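PDB 3D7I: carboxymuconolactone decarboxylase family protein from Methanocaldococcus jannaschii, which may act as a peroxiredoxin-type oxidoreductase, possibly in oxygen detoxification, as a member of the AhpD-like carboxymuconolactone decarboxylase family. Local coordinates for residues Lys37-Asp40 against Tyr41-Lys45; Gln44-Ile47 against Ala48-Ile51; Asp81-Arg84 against Val85-Leu88. One frame throughout, in Å; residues are numbered along the deposited sequence.

Contact 1 of 3, residues Lys37-Asp40 against Tyr41-Lys45. With SO4 (sulfate ion), chain F.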
loop_
_atom_site.group_PDB
_atom_site.type_symbol
_atom_site.label_atom_id
_atom_site.label_comp_id
_atom_site.label_asym_id
_atom_site.label_seq_id
_atom_site.Cartn_x
_atom_site.Cartn_y
_atom_site.Cartn_z
ATOM N N LYS B 37 22.844 -9.477 -13.077
ATOM C CA LYS B 37 23.586 -10.606 -13.696
ATOM C C LYS B 37 23.260 -10.780 -15.170
ATOM O O LYS B 37 24.139 -11.176 -15.966
ATOM C CB LYS B 37 23.325 -11.893 -12.923
ATOM C CG LYS B 37 23.762 -11.782 -11.473
ATOM C CD LYS B 37 25.213 -11.509 -11.291
ATOM C CE LYS B 37 25.559 -11.533 -9.810
ATOM N NZ LYS B 37 27.003 -11.224 -9.526
ATOM N N THR B 38 22.027 -10.475 -15.555
ATOM C CA THR B 38 21.600 -10.563 -16.949
ATOM C C THR B 38 20.961 -9.281 -17.453
ATOM O O THR B 38 21.298 -8.816 -18.532
ATOM C CB THR B 38 20.558 -11.700 -17.180
ATOM O OG1 THR B 38 21.154 -12.966 -16.887
ATOM C CG2 THR B 38 20.123 -11.768 -18.648
ATOM N N LEU B 39 20.022 -8.726 -16.688
ATOM C CA LEU B 39 19.312 -7.505 -17.108
ATOM C C LEU B 39 20.261 -6.320 -17.045
ATOM O O LEU B 39 21.087 -6.214 -16.127
ATOM C CB LEU B 39 18.101 -7.244 -16.207
ATOM C CG LEU B 39 17.036 -8.309 -16.198
ATOM C CD1 LEU B 39 15.848 -7.851 -15.339
ATOM C CD2 LEU B 39 16.609 -8.648 -17.616
ATOM N N ASP B 40 20.165 -5.433 -18.030
ATOM C CA ASP B 40 21.031 -4.261 -18.029
ATOM C C ASP B 40 20.447 -3.144 -17.173
ATOM O O ASP B 40 19.339 -3.243 -16.663
ATOM C CB ASP B 40 21.380 -3.823 -19.464
ATOM C CG ASP B 40 20.196 -3.328 -20.261
ATOM O OD1 ASP B 40 19.116 -2.984 -19.720
ATOM O OD2 ASP B 40 20.360 -3.274 -21.499
ATOM N N TYR B 41 21.239 -2.112 -16.963
ATOM C CA TYR B 41 20.859 -1.031 -16.068
ATOM C C TYR B 41 19.600 -0.302 -16.544
ATOM O O TYR B 41 18.712 0.023 -15.749
ATOM C CB TYR B 41 22.031 -0.056 -16.019
ATOM C CG TYR B 41 21.920 1.088 -15.058
ATOM C CD1 TYR B 41 21.409 0.920 -13.781
ATOM C CD2 TYR B 41 22.400 2.353 -15.414
ATOM C CE1 TYR B 41 21.350 1.986 -12.892
ATOM C CE2 TYR B 41 22.342 3.412 -14.540
ATOM C CZ TYR B 41 21.831 3.225 -13.281
ATOM O OH TYR B 41 21.787 4.284 -12.402
ATOM N N LYS B 42 19.525 -0.050 -17.842
ATOM C CA LYS B 42 18.308 0.570 -18.407
ATOM C C LYS B 42 17.038 -0.199 -18.050
ATOM O O LYS B 42 16.046 0.402 -17.635
ATOM C CB LYS B 42 18.429 0.715 -19.912
ATOM C CG LYS B 42 17.239 1.366 -20.605
ATOM C CD LYS B 42 17.419 1.328 -22.129
ATOM C CE LYS B 42 16.325 2.107 -22.853
ATOM N NZ LYS B 42 16.535 2.119 -24.331
ATOM N N THR B 43 17.065 -1.509 -18.232
ATOM C CA THR B 43 15.910 -2.348 -17.915
ATOM C C THR B 43 15.537 -2.263 -16.441
ATOM O O THR B 43 14.376 -2.132 -16.091
ATOM C CB THR B 43 16.127 -3.814 -18.318
ATOM O OG1 THR B 43 16.353 -3.877 -19.727
ATOM C CG2 THR B 43 14.916 -4.672 -17.981
ATOM N N GLN B 44 16.538 -2.331 -15.575
ATOM C CA GLN B 44 16.303 -2.196 -14.159
ATOM C C GLN B 44 15.740 -0.825 -13.763
ATOM O O GLN B 44 14.902 -0.755 -12.886
ATOM C CB GLN B 44 17.576 -2.472 -13.373
ATOM C CG GLN B 44 18.024 -3.891 -13.405
ATOM C CD GLN B 44 19.213 -4.103 -12.514
ATOM O OE1 GLN B 44 20.256 -3.504 -12.750
ATOM N NE2 GLN B 44 19.071 -4.965 -11.495
ATOM N N LYS B 45 16.225 0.242 -14.377
ATOM C CA LYS B 45 15.688 1.576 -14.101
ATOM C C LYS B 45 14.239 1.727 -14.573
ATOM O O LYS B 45 13.446 2.384 -13.913
ATOM C CB LYS B 45 16.572 2.662 -14.728
ATOM C CG LYS B 45 17.805 2.910 -13.887
ATOM C CD LYS B 45 17.483 3.714 -12.618
ATOM C CE LYS B 45 18.742 3.834 -11.757
ATOM N NZ LYS B 45 18.527 4.583 -10.482
HETATM S S SO4 F . 27.336 -11.347 -5.889
HETATM O O1 SO4 F . 26.794 -12.315 -6.836
HETATM O O2 SO4 F . 28.010 -10.286 -6.661
HETATM O O3 SO4 F . 26.264 -10.717 -5.099
HETATM O O4 SO4 F . 28.288 -12.026 -4.998
HETATM O O HOH W 1 22.209 -4.142 -14.492
#
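Asp-40 and Thr-43 meet where the loop ends and helix 41-53 begins, and the aspartate can be followed atom by atom. Its CB rests 3.0 Å from Tyr-41 N. CG lies between the backbone N and the carbonyl carbon (chi1 66°), a turn that carries the carboxylate forward over the first helical residues. OD1 then takes two hydrogen bonds from a single residue. Thr-43 N reaches it at 2.9 Å, fairly straight (162°) and nearly end-on to the C-O bond, while Thr-43 OG1, also 2.9 Å from Asp-40 OD1, donates from above the carboxylate plane. The two grips fix the rotation of the acid; Thr-43 OG1 stands beside its own backbone N (chi1 -60°), which brings hydroxyl and amide to the same oxygen. A valine in place of Thr-43 removes the hydroxyl, which would probably leave OD1 with the main-chain donor alone and the carboxylate freer to turn.

Behind the cap, the first helical bond runs from Gln-44 N to Asp-40 O. A water lies 2.9 Å from Leu-39 O and 2.7 Å from Gln-44 OE1, bridging loop and helix, while Gln-44 NE2 is used by Val-33 O and by Asp-81 O of the second subunit. Leu-39 CD1 packs on Thr-43 CG2 at 4.2 Å. Earlier in the loop, Lys-37 NZ hydrogen-bonds a sulfate, probably from the crystallisation liquor, 2.9 Å from its O1. With its side chain bonded to the amide three residues on, Asp-40 is a classical helix N-cap.

Contact 2 of 3, residues Gln44-Ile47 against Ala48-Ile51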
loop_
_atom_site.group_PDB
_atom_site.type_symbol
_atom_site.label_atom_id
_atom_site.label_comp_id
_atom_site.label_asym_id
_atom_site.label_seq_id
_atom_site.Cartn_x
_atom_site.Cartn_y
_atom_site.Cartn_z
ATOM N N GLN B 44 16.538 -2.331 -15.575
ATOM C CA GLN B 44 16.303 -2.196 -14.159
ATOM C C GLN B 44 15.740 -0.825 -13.763
ATOM O O GLN B 44 14.902 -0.755 -12.886
ATOM C CB GLN B 44 17.576 -2.472 -13.373
ATOM C CG GLN B 44 18.024 -3.891 -13.405
ATOM C CD GLN B 44 19.213 -4.103 -12.514
ATOM O OE1 GLN B 44 20.256 -3.504 -12.750
ATOM N NE2 GLN B 44 19.071 -4.965 -11.495
ATOM N N LYS B 45 16.225 0.242 -14.377
ATOM C CA LYS B 45 15.688 1.576 -14.101
ATOM C C LYS B 45 14.239 1.727 -14.573
ATOM O O LYS B 45 13.446 2.384 -13.913
ATOM C CB LYS B 45 16.572 2.662 -14.728
ATOM C CG LYS B 45 17.805 2.910 -13.887
ATOM C CD LYS B 45 17.483 3.714 -12.618
ATOM C CE LYS B 45 18.742 3.834 -11.757
ATOM N NZ LYS B 45 18.527 4.583 -10.482
ATOM N N LEU B 46 13.907 1.107 -15.699
ATOM C CA LEU B 46 12.502 1.050 -16.180
ATOM C C LEU B 46 11.600 0.323 -15.187
ATOM O O LEU B 46 10.485 0.760 -14.890
ATOM C CB LEU B 46 12.421 0.408 -17.583
ATOM C CG LEU B 46 13.047 1.219 -18.730
ATOM C CD1 LEU B 46 13.148 0.390 -20.011
ATOM C CD2 LEU B 46 12.257 2.509 -19.002
ATOM N N ILE B 47 12.107 -0.771 -14.621
ATOM C CA ILE B 47 11.419 -1.479 -13.563
ATOM C C ILE B 47 11.219 -0.583 -12.335
ATOM O O ILE B 47 10.136 -0.549 -11.755
ATOM C CB ILE B 47 12.175 -2.777 -13.197
ATOM C CG1 ILE B 47 12.126 -3.784 -14.356
ATOM C CG2 ILE B 47 11.601 -3.436 -11.907
ATOM C CD1 ILE B 47 13.210 -4.890 -14.263
ATOM N N ALA B 48 12.271 0.155 -11.960
ATOM C CA ALA B 48 12.195 1.056 -10.807
ATOM C C ALA B 48 11.102 2.113 -11.030
ATOM O O ALA B 48 10.329 2.413 -10.128
ATOM C CB ALA B 48 13.575 1.712 -10.528
ATOM N N ILE B 49 11.036 2.667 -12.241
ATOM C CA ILE B 49 9.982 3.641 -12.583
ATOM C C ILE B 49 8.623 3.020 -12.384
ATOM O O ILE B 49 7.757 3.621 -11.773
ATOM C CB ILE B 49 10.129 4.191 -14.021
ATOM C CG1 ILE B 49 11.380 5.062 -14.154
ATOM C CG2 ILE B 49 8.897 5.060 -14.434
ATOM C CD1 ILE B 49 11.831 5.244 -15.594
ATOM N N GLY B 50 8.433 1.803 -12.919
ATOM C CA GLY B 50 7.178 1.086 -12.753
ATOM C C GLY B 50 6.753 0.928 -11.306
ATOM O O GLY B 50 5.598 1.160 -10.939
ATOM N N ILE B 51 7.696 0.516 -10.463
ATOM C CA ILE B 51 7.393 0.273 -9.076
ATOM C C ILE B 51 6.997 1.561 -8.379
ATOM O O ILE B 51 6.001 1.602 -7.671
ATOM C CB ILE B 51 8.568 -0.401 -8.328
ATOM C CG1 ILE B 51 8.771 -1.839 -8.846
ATOM C CG2 ILE B 51 8.335 -0.411 -6.797
ATOM C CD1 ILE B 51 10.065 -2.515 -8.422
#
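Between Gln-44-Ile-47 and Ala-48-Ile-51 the backbone is plain alpha-helix, with Ala-48 N, Ile-49 N, Gly-50 N and Ile-51 N each donating to the carbonyl oxygen four residues earlier. The run begins with Ala-48 N to Gln-44 O at 2.9 Å, and its last bond, from Ile-51 N to Ile-47 O at 3.0 Å, is the one whose donor lies nearly on the carbonyl axis; the other three donors tilt from the carbonyl plane by some 24°. This is the middle of helix 41-53, a buried element of an all-helical AhpD-like fold.

The side chains divide between different neighbours. On one flank Leu-46 and Ile-49 are loosely paired, CD2 to CD1 at 4.4 Å; both touch Val-82 of helix 76-90, and Ile-49 also touches Ile-79. The same isoleucine keeps CG1 beside its backbone N (chi1 -68°), which lays that methylene 3.4 Å from Lys-45 O, back along the helix. Ala-48 has only a methyl to offer: its CB sits 3.5 Å from Lys-45 O, a short side chain where the helix is approached by Gln-64 of helix 58-72 and by Val-85 of the second subunit.

A second apolar pair forms one turn apart, Ile-47 with Ile-51, whose side chains cross at a slant. Ile-51 also approaches Thr-89 of the second subunit, and its CG1 doubles back to 3.5 Å from Ile-47 O. What finally closes the pair is one methyl against another, Ile-51 CD1 lying 3.9 Å from Ile-47 CG2.

Contact 3 of 3, residues Asp81-Arg84 against Val85-Leu88. With SO4 (sulfate ion), chain E.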
loop_
_atom_site.group_PDB
_atom_site.type_symbol
_atom_site.label_atom_id
_atom_site.label_comp_id
_atom_site.label_asym_id
_atom_site.label_seq_id
_atom_site.Cartn_x
_atom_site.Cartn_y
_atom_site.Cartn_z
ATOM N N ASP B 81 5.394 3.353 -22.051
ATOM C CA ASP B 81 5.202 1.897 -22.101
ATOM C C ASP B 81 5.284 1.245 -20.725
ATOM O O ASP B 81 4.592 0.270 -20.461
ATOM C CB ASP B 81 6.220 1.227 -23.020
ATOM C CG ASP B 81 5.912 1.397 -24.511
ATOM O OD1 ASP B 81 4.765 1.724 -24.906
ATOM O OD2 ASP B 81 6.845 1.133 -25.290
ATOM N N VAL B 82 6.143 1.776 -19.848
ATOM C CA VAL B 82 6.157 1.364 -18.455
ATOM C C VAL B 82 4.792 1.660 -17.804
ATOM O O VAL B 82 4.211 0.799 -17.108
ATOM C CB VAL B 82 7.294 2.058 -17.667
ATOM C CG1 VAL B 82 7.219 1.722 -16.175
ATOM C CG2 VAL B 82 8.699 1.732 -18.286
ATOM N N LEU B 83 4.241 2.835 -18.093
ATOM C CA LEU B 83 2.992 3.265 -17.476
ATOM C C LEU B 83 1.793 2.423 -17.935
ATOM O O LEU B 83 0.834 2.227 -17.177
ATOM C CB LEU B 83 2.766 4.741 -17.712
ATOM C CG LEU B 83 3.838 5.659 -17.115
ATOM C CD1 LEU B 83 3.383 7.119 -17.195
ATOM C CD2 LEU B 83 4.176 5.260 -15.641
ATOM N N ARG B 84 1.877 1.849 -19.140
ATOM C CA ARG B 84 0.829 0.909 -19.583
ATOM C C ARG B 84 0.725 -0.258 -18.606
ATOM O O ARG B 84 -0.348 -0.672 -18.171
ATOM C CB ARG B 84 1.139 0.411 -20.995
ATOM C CG ARG B 84 1.071 1.477 -22.065
ATOM C CD ARG B 84 1.636 0.990 -23.383
ATOM N NE ARG B 84 0.614 0.467 -24.243
ATOM C CZ ARG B 84 -0.003 1.140 -25.217
ATOM N NH1 ARG B 84 0.254 2.402 -25.514
ATOM N NH2 ARG B 84 -0.904 0.524 -25.901
ATOM N N VAL B 85 1.882 -0.750 -18.187
ATOM C CA VAL B 85 1.947 -1.824 -17.192
ATOM C C VAL B 85 1.469 -1.370 -15.815
ATOM O O VAL B 85 0.770 -2.109 -15.138
ATOM C CB VAL B 85 3.367 -2.433 -17.106
ATOM C CG1 VAL B 85 3.369 -3.690 -16.178
ATOM C CG2 VAL B 85 3.875 -2.813 -18.519
ATOM N N VAL B 86 1.824 -0.149 -15.395
ATOM C CA VAL B 86 1.251 0.426 -14.176
ATOM C C VAL B 86 -0.273 0.418 -14.198
ATOM O O VAL B 86 -0.885 0.065 -13.207
ATOM C CB VAL B 86 1.794 1.855 -13.911
ATOM C CG1 VAL B 86 1.104 2.514 -12.726
ATOM C CG2 VAL B 86 3.317 1.775 -13.671
ATOM N N LEU B 87 -0.893 0.818 -15.309
ATOM C CA LEU B 87 -2.348 0.785 -15.403
ATOM C C LEU B 87 -2.879 -0.615 -15.130
ATOM O O LEU B 87 -3.777 -0.794 -14.331
ATOM C CB LEU B 87 -2.811 1.240 -16.788
ATOM C CG LEU B 87 -4.287 1.088 -17.129
ATOM C CD1 LEU B 87 -5.154 1.901 -16.193
ATOM C CD2 LEU B 87 -4.491 1.519 -18.611
ATOM N N LEU B 88 -2.318 -1.608 -15.801
ATOM C CA LEU B 88 -2.831 -2.976 -15.677
ATOM C C LEU B 88 -2.651 -3.545 -14.283
ATOM O O LEU B 88 -3.513 -4.259 -13.797
ATOM C CB LEU B 88 -2.107 -3.879 -16.678
ATOM C CG LEU B 88 -2.657 -5.292 -16.877
ATOM C CD1 LEU B 88 -4.047 -5.340 -17.428
ATOM C CD2 LEU B 88 -1.695 -5.990 -17.848
HETATM S S SO4 E . -1.764 2.950 -28.758
HETATM O O1 SO4 E . -2.361 3.092 -27.475
HETATM O O2 SO4 E . -1.615 1.528 -29.047
HETATM O O3 SO4 E . -2.589 3.576 -29.816
HETATM O O4 SO4 E . -0.479 3.630 -28.709
#
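Leu-83 lies alongside Val-86, both pointing the same way, with CD2 of the leucine 4.1 Å from CG2 of the valine. The pair belongs to the alpha-helix 76-90 of this all-helical fold and illustrates how spacing by three keeps two side chains on one flank: Leu-83 packs on Ala-98 and Met-99 of helix 92-104, and both residues touch Ala-53 of helix 41-53. Val-86 CG2, placed beside its own backbone N, is thereby directed back along the helix, 3.7 Å from Val-82 O. Beneath run three main-chain bonds, the shortest from Leu-87 N to Leu-83 O at 2.9 Å.

Another flank faces other copies of the protein. Asp-81 takes the backbone N-H groups of Lys-37, Thr-38 and Leu-39 of the second subunit on its carboxylate, and Val-85 packs on Gln-44 of that subunit. Arg-84 leaves the helix with CG beside its backbone N and bends at chi3 (94°), which turns the guanidinium to a sulfate ion, probably from the crystallisation liquor; the arginine also packs on Leu-22 of the fifth subunit, and NH2 donates to Thr-32 O of the second. The sulfate lies at the guanidinium edge, its S in plane, met by four weak hydrogen bonds. O1 is shared between the two nitrogens, 3.3 Å from Arg-84 NH1 and the same from Arg-84 NH2.

Contacts 1 and 2 follow each other on helix 41-53, sharing Gln-44 and Lys-45; their centres are 10 Å apart, and Leu-39 CD1 of the loop folds back to 4.1 Å from Ile-47 CD1. Contact 2 in turn bears on contact 3: where Gly-50 has no side chain, helix 76-90 comes close, with Val-82 CG1 3.5 Å from Gly-50 N. Contacts 1 and 3 do not touch within the chain, their nearest atoms being about 6 Å apart, but they meet between subunits through Asp-81. Each also reaches a sulfate, probably from the crystallisation liquor, that is bound by Asp-21 N and Leu-22 N of another subunit, consistent with equivalent anion sites in the six-chain assembly.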